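PDB 3EC3: protein disulfide-isomerase A4 from Rattus norvegicus, which catalyses the rearrangement of disulfide bonds in proteins in the endoplasmic reticulum, this fragment holding its noncatalytic b and b' domains. Local coordinates for residues G74-M79 with K107-K112. The protein carries 1 engineered substitution. Numbering follows the deposited sequence.
Sequences GKLVLM and KDYVVK
L76 and Y109 make the tightest contact between strand 75-79 and helix 107-112. CD1 of L76 lies 3.7 Å from CD1 of the Y109 ring and approaches it obliquely. The two side chains run alongside each other with their tips pointing opposite ways. The same methyl also touches V110, with L76 CD1 4.0 Å from V110 CG2; V110 lies roughly perpendicular to L76. V110 puts CG2 beside its own backbone N, with CG1 anti to that N (chi1 171°), and CG2 is the branch that meets the leucines. L78 stands farther from the ring. Its CD1 sits at the ring edge, near the plane, 4.4 Å from Y109 CD1. Its CD2 reaches the helix backbone, 4.0 Å from V110 CA. No hydrogen bond joins the segments; apolar side chains make most of the contact. L76, L78 and V110 are buried, and I29 of strand 28-32 touches all three. The looser side is at Y109, which is partly exposed and touches H93 and M95. Beyond it, D108 and V111 are exposed on the helix. The two axes come within 9.9 Å and run nearly parallel, at 14°. Strand 75-79 is antiparallel to both neighbours, 28-32 and 93-96, in a sheet of order 1-3-2-4-5. Helix 103-113 follows the last strand and packs back on the sheet, like the C-terminal helix of the thioredoxin-like fold.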
loop_
_atom_site.group_PDB
_atom_site.type_symbol
_atom_site.label_atom_id
_atom_site.label_comp_id
_atom_site.label_asym_id
_atom_site.label_seq_id
_atom_site.Cartn_x
_atom_site.Cartn_y
_atom_site.Cartn_z
ATOM N N GLY A 74 -13.455 -6.518 -19.301
ATOM C CA GLY A 74 -14.484 -6.766 -18.290
ATOM C C GLY A 74 -13.870 -7.047 -16.944
ATOM O O GLY A 74 -14.301 -7.956 -16.232
ATOM N N LYS A 75 -12.831 -6.285 -16.608
ATOM C CA LYS A 75 -12.070 -6.533 -15.400
ATOM C C LYS A 75 -11.729 -5.248 -14.634
ATOM O O LYS A 75 -11.525 -4.176 -15.209
ATOM C CB LYS A 75 -10.731 -7.242 -15.738
ATOM C CG LYS A 75 -10.824 -8.523 -16.630
ATOM C CD LYS A 75 -11.329 -9.701 -15.872
ATOM C CE LYS A 75 -11.427 -10.933 -16.763
ATOM N NZ LYS A 75 -12.457 -11.830 -16.171
ATOM N N LEU A 76 -11.589 -5.375 -13.324
ATOM C CA LEU A 76 -10.989 -4.332 -12.530
ATOM C C LEU A 76 -9.574 -4.841 -12.165
ATOM O O LEU A 76 -9.430 -5.962 -11.658
ATOM C CB LEU A 76 -11.841 -4.186 -11.276
ATOM C CG LEU A 76 -11.703 -3.075 -10.238
ATOM C CD1 LEU A 76 -11.546 -3.616 -8.825
ATOM C CD2 LEU A 76 -10.758 -1.918 -10.627
ATOM N N VAL A 77 -8.539 -4.033 -12.405
ATOM C CA VAL A 77 -7.169 -4.487 -12.226
ATOM C C VAL A 77 -6.558 -3.485 -11.244
ATOM O O VAL A 77 -6.682 -2.281 -11.445
ATOM C CB VAL A 77 -6.395 -4.473 -13.565
ATOM C CG1 VAL A 77 -4.945 -4.855 -13.334
ATOM C CG2 VAL A 77 -7.081 -5.400 -14.623
ATOM N N LEU A 78 -5.913 -3.983 -10.194
ATOM C CA LEU A 78 -5.214 -3.124 -9.248
ATOM C C LEU A 78 -3.756 -3.538 -9.276
ATOM O O LEU A 78 -3.436 -4.759 -9.137
ATOM C CB LEU A 78 -5.746 -3.301 -7.834
ATOM C CG LEU A 78 -6.835 -2.304 -7.385
ATOM C CD1 LEU A 78 -8.100 -2.763 -7.953
ATOM C CD2 LEU A 78 -6.906 -2.280 -5.814
HETATM N N MSE A 79 -2.888 -2.550 -9.446
HETATM C CA MSE A 79 -1.476 -2.794 -9.506
HETATM C C MSE A 79 -0.760 -1.797 -8.618
HETATM O O MSE A 79 -1.277 -0.705 -8.362
HETATM C CB MSE A 79 -1.004 -2.639 -10.943
HETATM C CG MSE A 79 -1.597 -3.669 -11.868
HETATM SE SE MSE A 79 -1.058 -3.303 -13.712
HETATM C CE MSE A 79 -2.319 -1.855 -14.062
ATOM N N LYS A 107 -16.204 -1.808 -4.646
ATOM C CA LYS A 107 -15.706 -0.919 -3.611
ATOM C C LYS A 107 -14.938 -1.720 -2.555
ATOM O O LYS A 107 -13.842 -1.337 -2.183
ATOM C CB LYS A 107 -16.875 -0.102 -3.030
ATOM C CG LYS A 107 -16.581 0.649 -1.738
ATOM C CD LYS A 107 -17.737 1.582 -1.265
ATOM C CE LYS A 107 -19.045 1.523 -2.146
ATOM N NZ LYS A 107 -20.276 2.090 -1.456
ATOM N N ASP A 108 -15.507 -2.841 -2.108
ATOM C CA ASP A 108 -14.821 -3.744 -1.186
ATOM C C ASP A 108 -13.466 -4.247 -1.691
ATOM O O ASP A 108 -12.505 -4.238 -0.933
ATOM C CB ASP A 108 -15.719 -4.942 -0.856
ATOM C CG ASP A 108 -16.853 -4.588 0.100
ATOM O OD1 ASP A 108 -16.976 -3.421 0.544
ATOM O OD2 ASP A 108 -17.635 -5.503 0.396
ATOM N N TYR A 109 -13.397 -4.702 -2.950
ATOM C CA TYR A 109 -12.154 -5.265 -3.525
ATOM C C TYR A 109 -11.031 -4.207 -3.575
ATOM O O TYR A 109 -9.849 -4.509 -3.293
ATOM C CB TYR A 109 -12.423 -5.781 -4.937
ATOM C CG TYR A 109 -11.349 -6.655 -5.546
ATOM C CD1 TYR A 109 -10.393 -6.117 -6.384
ATOM C CD2 TYR A 109 -11.319 -8.027 -5.297
ATOM C CE1 TYR A 109 -9.421 -6.912 -6.974
ATOM C CE2 TYR A 109 -10.358 -8.834 -5.868
ATOM C CZ TYR A 109 -9.409 -8.260 -6.708
ATOM O OH TYR A 109 -8.441 -9.044 -7.273
ATOM N N VAL A 110 -11.393 -2.985 -3.960
ATOM C CA VAL A 110 -10.441 -1.857 -3.988
ATOM C C VAL A 110 -9.899 -1.591 -2.584
ATOM O O VAL A 110 -8.713 -1.483 -2.393
ATOM C CB VAL A 110 -11.108 -0.571 -4.566
ATOM C CG1 VAL A 110 -10.196 0.615 -4.377
ATOM C CG2 VAL A 110 -11.446 -0.774 -6.051
ATOM N N VAL A 111 -10.781 -1.505 -1.589
ATOM C CA VAL A 111 -10.316 -1.234 -0.217
ATOM C C VAL A 111 -9.416 -2.388 0.256
ATOM O O VAL A 111 -8.303 -2.152 0.706
ATOM C CB VAL A 111 -11.490 -0.914 0.769
ATOM C CG1 VAL A 111 -10.990 -0.778 2.233
ATOM C CG2 VAL A 111 -12.210 0.382 0.345
ATOM N N LYS A 112 -9.876 -3.611 0.064
ATOM C CA LYS A 112 -9.131 -4.799 0.429
ATOM C C LYS A 112 -7.724 -4.790 -0.142
ATOM O O LYS A 112 -6.752 -5.020 0.599
ATOM C CB LYS A 112 -9.887 -6.057 -0.018
ATOM C CG LYS A 112 -9.125 -7.360 0.265
ATOM C CD LYS A 112 -10.010 -8.564 0.143
ATOM C CE LYS A 112 -9.225 -9.855 0.369
ATOM N NZ LYS A 112 -10.087 -11.057 0.045
#